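PDB 6SWG: periphilin-1 from Homo sapiens, which probably serves as a subunit of the HUSH gene-silencing complex, its C-terminal helical region associating with another copy of itself and with a partner protein. Local coordinates for residues L72-I75 with G76-V80; V38-Q41 with D42-F46. One frame throughout, in Å; residues are numbered along the deposited sequence.

Interaction 1: residues L72-I75 with G76-V80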
ATOM      1  N   LEU B  72     -10.294  -9.207  -3.050  1.00 83.41           N
ATOM      2  CA  LEU B  72      -9.679  -9.373  -4.362  1.00 86.98           C
ATOM      3  C   LEU B  72     -10.753  -9.707  -5.384  1.00 86.96           C
ATOM      4  O   LEU B  72     -10.652  -9.311  -6.563  1.00 83.79           O
ATOM      5  CB  LEU B  72      -8.581 -10.439  -4.317  1.00 90.06           C
ATOM      6  CG  LEU B  72      -7.358  -9.987  -3.480  1.00 87.16           C
ATOM      7  CD1 LEU B  72      -6.235 -10.996  -3.738  1.00 88.32           C
ATOM      8  CD2 LEU B  72      -6.862  -8.568  -3.714  1.00 79.31           C
ATOM      9  N   HIS B  73     -11.832 -10.340  -4.914  1.00 86.60           N
ATOM     10  CA  HIS B  73     -12.951 -10.645  -5.794  1.00 90.08           C
ATOM     11  C   HIS B  73     -13.698  -9.381  -6.197  1.00 89.68           C
ATOM     12  O   HIS B  73     -13.922  -9.134  -7.399  1.00 86.19           O
ATOM     13  CB  HIS B  73     -13.876 -11.601  -5.094  1.00 92.07           C
ATOM     14  CG  HIS B  73     -15.107 -11.902  -5.859  1.00100.13           C
ATOM     15  ND1 HIS B  73     -15.111 -12.718  -6.972  1.00102.80           N
ATOM     16  CD2 HIS B  73     -16.390 -11.505  -5.677  1.00104.44           C
ATOM     17  CE1 HIS B  73     -16.349 -12.832  -7.429  1.00103.99           C
ATOM     18  NE2 HIS B  73     -17.147 -12.112  -6.656  1.00105.48           N
ATOM     19  N   GLU B  74     -14.013  -8.523  -5.218  1.00 95.92           N
ATOM     20  CA  GLU B  74     -14.799  -7.340  -5.525  1.00115.16           C
ATOM     21  C   GLU B  74     -14.023  -6.422  -6.457  1.00 94.34           C
ATOM     22  O   GLU B  74     -14.539  -5.950  -7.475  1.00 85.11           O
ATOM     23  CB  GLU B  74     -15.173  -6.615  -4.244  1.00129.13           C
ATOM     24  CG  GLU B  74     -15.962  -5.356  -4.464  1.00138.06           C
ATOM     25  CD  GLU B  74     -16.316  -4.659  -3.175  1.00147.65           C
ATOM     26  OE1 GLU B  74     -15.858  -5.102  -2.106  1.00150.66           O
ATOM     27  OE2 GLU B  74     -17.100  -3.693  -3.220  1.00152.08           O
ATOM     28  N   ILE B  75     -12.756  -6.190  -6.139  1.00 83.29           N
ATOM     29  CA  ILE B  75     -11.897  -5.402  -7.013  1.00 81.29           C
ATOM     30  C   ILE B  75     -11.820  -6.045  -8.391  1.00 80.91           C
ATOM     31  O   ILE B  75     -11.879  -5.354  -9.423  1.00 79.62           O
ATOM     32  CB  ILE B  75     -10.505  -5.263  -6.360  1.00 80.89           C
ATOM     33  CG1 ILE B  75     -10.541  -4.458  -5.046  1.00 80.58           C
ATOM     34  CG2 ILE B  75      -9.563  -4.525  -7.280  1.00 78.23           C
ATOM     35  CD1 ILE B  75      -9.340  -4.734  -4.154  1.00 79.46           C
ATOM     36  N   GLY B  76     -11.700  -7.388  -8.428  1.00 81.36           N
ATOM     37  CA  GLY B  76     -11.726  -8.078  -9.709  1.00 80.20           C
ATOM     38  C   GLY B  76     -12.944  -7.685 -10.518  1.00 85.73           C
ATOM     39  O   GLY B  76     -12.813  -7.202 -11.648  1.00 84.13           O
ATOM     40  N   GLU B  77     -14.131  -7.738  -9.883  1.00 93.32           N
ATOM     41  CA  GLU B  77     -15.365  -7.389 -10.569  1.00105.42           C
ATOM     42  C   GLU B  77     -15.345  -5.932 -11.033  1.00 96.23           C
ATOM     43  O   GLU B  77     -15.758  -5.631 -12.165  1.00 90.37           O
ATOM     44  CB  GLU B  77     -16.550  -7.661  -9.654  1.00126.93           C
ATOM     45  CG  GLU B  77     -16.730  -9.148  -9.356  1.00145.67           C
ATOM     46  CD  GLU B  77     -16.552 -10.044 -10.582  1.00154.83           C
ATOM     47  OE1 GLU B  77     -17.484 -10.116 -11.403  1.00158.37           O
ATOM     48  OE2 GLU B  77     -15.473 -10.658 -10.739  1.00156.47           O
ATOM     49  N   ARG B  78     -14.820  -5.013 -10.201  1.00 93.16           N
ATOM     50  CA  ARG B  78     -14.780  -3.613 -10.631  1.00 95.66           C
ATOM     51  C   ARG B  78     -13.918  -3.449 -11.874  1.00 90.47           C
ATOM     52  O   ARG B  78     -14.247  -2.659 -12.766  1.00 87.33           O
ATOM     53  CB  ARG B  78     -14.315  -2.690  -9.507  1.00102.38           C
ATOM     54  CG  ARG B  78     -15.390  -2.518  -8.426  1.00116.13           C
ATOM     55  CD  ARG B  78     -14.960  -1.569  -7.330  1.00129.49           C
ATOM     56  NE  ARG B  78     -15.898  -1.538  -6.213  1.00146.35           N
ATOM     57  CZ  ARG B  78     -15.646  -0.952  -5.044  1.00159.60           C
ATOM     58  NH1 ARG B  78     -14.481  -0.348  -4.843  1.00158.64           N
ATOM     59  NH2 ARG B  78     -16.559  -0.970  -4.077  1.00170.33           N
ATOM     60  N   CYS B  79     -12.803  -4.193 -11.937  1.00 87.22           N
ATOM     61  CA  CYS B  79     -11.981  -4.208 -13.141  1.00 84.29           C
ATOM     62  C   CYS B  79     -12.818  -4.616 -14.344  1.00 85.59           C
ATOM     63  O   CYS B  79     -12.880  -3.905 -15.355  1.00 86.20           O
ATOM     64  CB  CYS B  79     -10.791  -5.148 -12.917  1.00 80.42           C
ATOM     65  SG  CYS B  79      -9.638  -4.353 -11.758  1.00 89.19           S
ATOM     66  N   VAL B  80     -13.554  -5.713 -14.202  1.00 83.12           N
ATOM     67  CA  VAL B  80     -14.433  -6.142 -15.276  1.00 84.15           C
ATOM     68  C   VAL B  80     -15.396  -5.020 -15.647  1.00 84.94           C
ATOM     69  O   VAL B  80     -15.504  -4.638 -16.839  1.00 82.64           O
ATOM     70  CB  VAL B  80     -15.182  -7.415 -14.866  1.00 86.48           C
ATOM     71  CG1 VAL B  80     -16.238  -7.782 -15.923  1.00 83.82           C
ATOM     72  CG2 VAL B  80     -14.156  -8.533 -14.511  1.00 84.13           C
TER

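Interaction 2: residues V38-Q41 with D42-F46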
ATOM      1  N   VAL B  38      -2.864  -2.613 -13.133  1.00 84.77           N
ATOM      2  CA  VAL B  38      -3.341  -2.058 -11.879  1.00 86.37           C
ATOM      3  C   VAL B  38      -3.824  -3.180 -10.974  1.00 84.78           C
ATOM      4  O   VAL B  38      -3.502  -3.214  -9.780  1.00 83.59           O
ATOM      5  CB  VAL B  38      -4.426  -1.003 -12.130  1.00 89.10           C
ATOM      6  CG1 VAL B  38      -5.032  -0.601 -10.819  1.00 87.55           C
ATOM      7  CG2 VAL B  38      -3.825   0.205 -12.876  1.00 88.49           C
ATOM      8  N   TYR B  39      -4.549  -4.152 -11.531  1.00 81.46           N
ATOM      9  CA  TYR B  39      -5.079  -5.188 -10.667  1.00 80.57           C
ATOM     10  C   TYR B  39      -3.939  -5.990 -10.072  1.00 86.22           C
ATOM     11  O   TYR B  39      -3.996  -6.359  -8.891  1.00 88.73           O
ATOM     12  CB  TYR B  39      -6.063  -6.080 -11.433  1.00 81.56           C
ATOM     13  CG  TYR B  39      -6.737  -7.124 -10.579  1.00 77.09           C
ATOM     14  CD1 TYR B  39      -7.525  -6.758  -9.475  1.00 77.04           C
ATOM     15  CD2 TYR B  39      -6.607  -8.463 -10.876  1.00 78.79           C
ATOM     16  CE1 TYR B  39      -8.119  -7.721  -8.635  1.00 71.31           C
ATOM     17  CE2 TYR B  39      -7.247  -9.445 -10.104  1.00 76.83           C
ATOM     18  CZ  TYR B  39      -8.002  -9.042  -8.998  1.00 75.67           C
ATOM     19  OH  TYR B  39      -8.587 -10.012  -8.236  1.00 82.48           O
ATOM     20  N   ARG B  40      -2.891  -6.269 -10.866  1.00 89.20           N
ATOM     21  CA  ARG B  40      -1.800  -7.099 -10.374  1.00 95.01           C
ATOM     22  C   ARG B  40      -1.114  -6.402  -9.220  1.00 90.30           C
ATOM     23  O   ARG B  40      -0.802  -7.016  -8.198  1.00 86.76           O
ATOM     24  CB  ARG B  40      -0.801  -7.399 -11.490  1.00108.29           C
ATOM     25  CG  ARG B  40       0.399  -8.239 -11.042  1.00124.04           C
ATOM     26  CD  ARG B  40       1.349  -8.585 -12.208  1.00141.30           C
ATOM     27  NE  ARG B  40       1.986  -9.879 -11.977  1.00157.40           N
ATOM     28  CZ  ARG B  40       1.646 -11.012 -12.585  1.00170.87           C
ATOM     29  NH1 ARG B  40       0.690 -11.039 -13.507  1.00175.26           N
ATOM     30  NH2 ARG B  40       2.283 -12.127 -12.279  1.00176.55           N
ATOM     31  N   GLN B  41      -0.874  -5.111  -9.386  1.00 93.02           N
ATOM     32  CA  GLN B  41      -0.346  -4.271  -8.324  1.00 95.76           C
ATOM     33  C   GLN B  41      -1.181  -4.367  -7.053  1.00 90.43           C
ATOM     34  O   GLN B  41      -0.643  -4.562  -5.961  1.00 89.29           O
ATOM     35  CB  GLN B  41      -0.340  -2.834  -8.834  1.00104.30           C
ATOM     36  CG  GLN B  41       0.103  -1.771  -7.862  1.00114.79           C
ATOM     37  CD  GLN B  41       1.600  -1.707  -7.736  1.00123.03           C
ATOM     38  OE1 GLN B  41       2.315  -2.535  -8.329  1.00124.31           O
ATOM     39  NE2 GLN B  41       2.100  -0.703  -6.998  1.00127.10           N
ATOM     40  N   ASP B  42      -2.504  -4.227  -7.174  1.00 85.60           N
ATOM     41  CA  ASP B  42      -3.349  -4.299  -5.987  1.00 81.93           C
ATOM     42  C   ASP B  42      -3.296  -5.677  -5.344  1.00 80.42           C
ATOM     43  O   ASP B  42      -3.189  -5.793  -4.114  1.00 80.72           O
ATOM     44  CB  ASP B  42      -4.778  -3.925  -6.327  1.00 84.29           C
ATOM     45  CG  ASP B  42      -4.904  -2.478  -6.852  1.00 89.39           C
ATOM     46  OD1 ASP B  42      -3.990  -1.605  -6.660  1.00 88.19           O
ATOM     47  OD2 ASP B  42      -5.969  -2.238  -7.457  1.00 90.65           O
ATOM     48  N   CYS B  43      -3.313  -6.742  -6.148  1.00 76.97           N
ATOM     49  CA  CYS B  43      -3.272  -8.062  -5.541  1.00 78.15           C
ATOM     50  C   CYS B  43      -1.956  -8.240  -4.772  1.00 82.41           C
ATOM     51  O   CYS B  43      -1.952  -8.649  -3.598  1.00 81.71           O
ATOM     52  CB  CYS B  43      -3.457  -9.153  -6.602  1.00 80.87           C
ATOM     53  SG  CYS B  43      -5.171  -9.255  -7.296  1.00 89.62           S
ATOM     54  N   GLU B  44      -0.826  -7.913  -5.406  1.00 86.72           N
ATOM     55  CA  GLU B  44       0.457  -8.085  -4.730  1.00 94.22           C
ATOM     56  C   GLU B  44       0.540  -7.216  -3.473  1.00 87.08           C
ATOM     57  O   GLU B  44       1.007  -7.675  -2.425  1.00 86.36           O
ATOM     58  CB  GLU B  44       1.602  -7.820  -5.704  1.00110.01           C
ATOM     59  CG  GLU B  44       1.788  -8.987  -6.695  1.00122.38           C
ATOM     60  CD  GLU B  44       2.675  -8.667  -7.904  1.00131.40           C
ATOM     61  OE1 GLU B  44       2.943  -7.479  -8.156  1.00134.03           O
ATOM     62  OE2 GLU B  44       3.098  -9.603  -8.625  1.00134.32           O
ATOM     63  N   THR B  45       0.010  -5.999  -3.505  1.00 82.73           N
ATOM     64  CA  THR B  45       0.042  -5.193  -2.294  1.00 82.92           C
ATOM     65  C   THR B  45      -0.826  -5.808  -1.181  1.00 87.03           C
ATOM     66  O   THR B  45      -0.364  -5.974  -0.046  1.00 84.09           O
ATOM     67  CB  THR B  45      -0.385  -3.776  -2.643  1.00 83.78           C
ATOM     68  OG1 THR B  45       0.656  -3.165  -3.417  1.00 85.59           O
ATOM     69  CG2 THR B  45      -0.664  -2.953  -1.369  1.00 83.80           C
ATOM     70  N   PHE B  46      -2.087  -6.154  -1.489  1.00 88.04           N
ATOM     71  CA  PHE B  46      -2.923  -6.838  -0.505  1.00 87.63           C
ATOM     72  C   PHE B  46      -2.217  -8.054   0.072  1.00 84.73           C
ATOM     73  O   PHE B  46      -2.276  -8.307   1.282  1.00 83.45           O
ATOM     74  CB  PHE B  46      -4.263  -7.288  -1.125  1.00 91.06           C
ATOM     75  CG  PHE B  46      -5.405  -6.418  -0.736  1.00 96.15           C
ATOM     76  CD1 PHE B  46      -6.189  -6.724   0.379  1.00 96.43           C
ATOM     77  CD2 PHE B  46      -5.674  -5.259  -1.451  1.00 97.58           C
ATOM     78  CE1 PHE B  46      -7.218  -5.889   0.761  1.00 95.54           C
ATOM     79  CE2 PHE B  46      -6.708  -4.414  -1.063  1.00 98.61           C
ATOM     80  CZ  PHE B  46      -7.472  -4.725   0.047  1.00 96.99           C
TER

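Interaction 1: residues L72-I75 with G76-V80
Glu74 swings CG opposite its backbone N (chi1 179°) and stays extended to the carboxylate, while Arg78, one turn further on, folds CG back beside its own N and then runs straight out to NE. The two chains thus come to lie side by side, pointing the same way off the helix, and the branch NH2 of Arg78 forms a salt bridge with Glu74 OE2 at 2.9 Å. The flat groups are steeply turned, their planes 75° apart, with the carboxylate carbon standing over one guanidinium face; a single oxygen and a single nitrogen make the link, not a two-pronged pair. OE1, the other oxygen, is taken by Lys56 of the second subunit, so the carboxylate is shared by two positive charges, which probably stabilises its ionised form.

One position back, Glu77 bends at chi2 and lays its CG over a face of the His73 imidazole, 4.2 Å from the ring centroid and displaced toward the rim, a CH-pi contact. On the inward side the contact is thinner: Ile75 CG2 approaches Cys79 SG at 4.5 Å, and both side chains also touch Tyr39 of helix 23-56.

Beneath the side chains run the i to i+4 bonds: Glu77 N to His73 O, Arg78 N to Glu74 O and Cys79 N to Ile75 O, each 2.9 Å. Gly76 N bonds to Leu72 O, an oxygen that also serves helix 23-56. Leu72 and Cys79 meet a partner protein as well. Such a stretch, polar on the outer face and apolar on the inner one, is the amphipathic alpha-helix of an antiparallel helical hairpin.

Interaction 2: residues V38-Q41 with D42-F46
Two successive turns of helix 23-56, the first arm of the helical hairpin, are joined here by a cysteine sulfur-aromatic contact. Cys43 SG sits over one face of the Tyr39 ring, 3.5 Å from its centroid and displaced toward the hydroxyl end, where CZ is its nearest ring atom. Tyr39 holds CG anti to the backbone N (chi1 -176°), which sends the ring alongside the next turn, and Cys43 turns SG back beside its own N to meet it. The phenol is fixed at its far end too, since OH bonds to Leu72 O on helix 61-93. With Tyr39 replaced by an alanine, Cys43 SG would probably lose its aromatic platform, a gap would open toward Ile75 and Cys79, and the Leu72 carbonyl would lose its phenol donor.

On the exposed side Arg40 and Glu44 cross, guanidinium and carboxylate planes 83° apart. The salt bridge uses NE of Arg40 and OE2 of Glu44 at a long 3.5 Å, and OE2 also lies 3.9 Å from Arg40 CG, so it rests against the aliphatic stem as well.

Gln41 O is gripped twice: Thr45 N comes to it at 2.9 Å and Thr45 OG1 at 3.2 Å, from opposite faces of the carbonyl plane. Across the assembly, Thr45 packs on Thr45 of the second subunit. Backbone bonds of 2.9 Å from Cys43 N to Tyr39 O and from Glu44 N to Arg40 O carry the helix through.

The chemistry is divided by side: a polarisable sulfur and a ring whose hydroxyl is satisfied serve the buried face, while the stretched Arg40–Glu44 pair, on the exposed face, probably contributes only modest electrostatic attraction.

Overall arrangement
From the N terminus the chain first runs through helix 23-56, where interaction 2 links neighbouring turns; it then reverses at residues 57-60 and returns as helix 61-93, which carries interaction 1. The two contacts follow in series, neither nested nor crossed, and each stays within its own helix, closing no loop. In the hairpin the centres of interactions 1 and 2 lie about 11 Å apart. Tyr39 is the main bridge between them, its ring packing on the backbone N of Gly76. Further toward the turn, Phe46 meets Leu72. The partner protein packs on buried residues of both arms, among them Cys43 and Cys79, while the second subunit meets Thr45 and Phe46 on the first arm and Glu74 on the second.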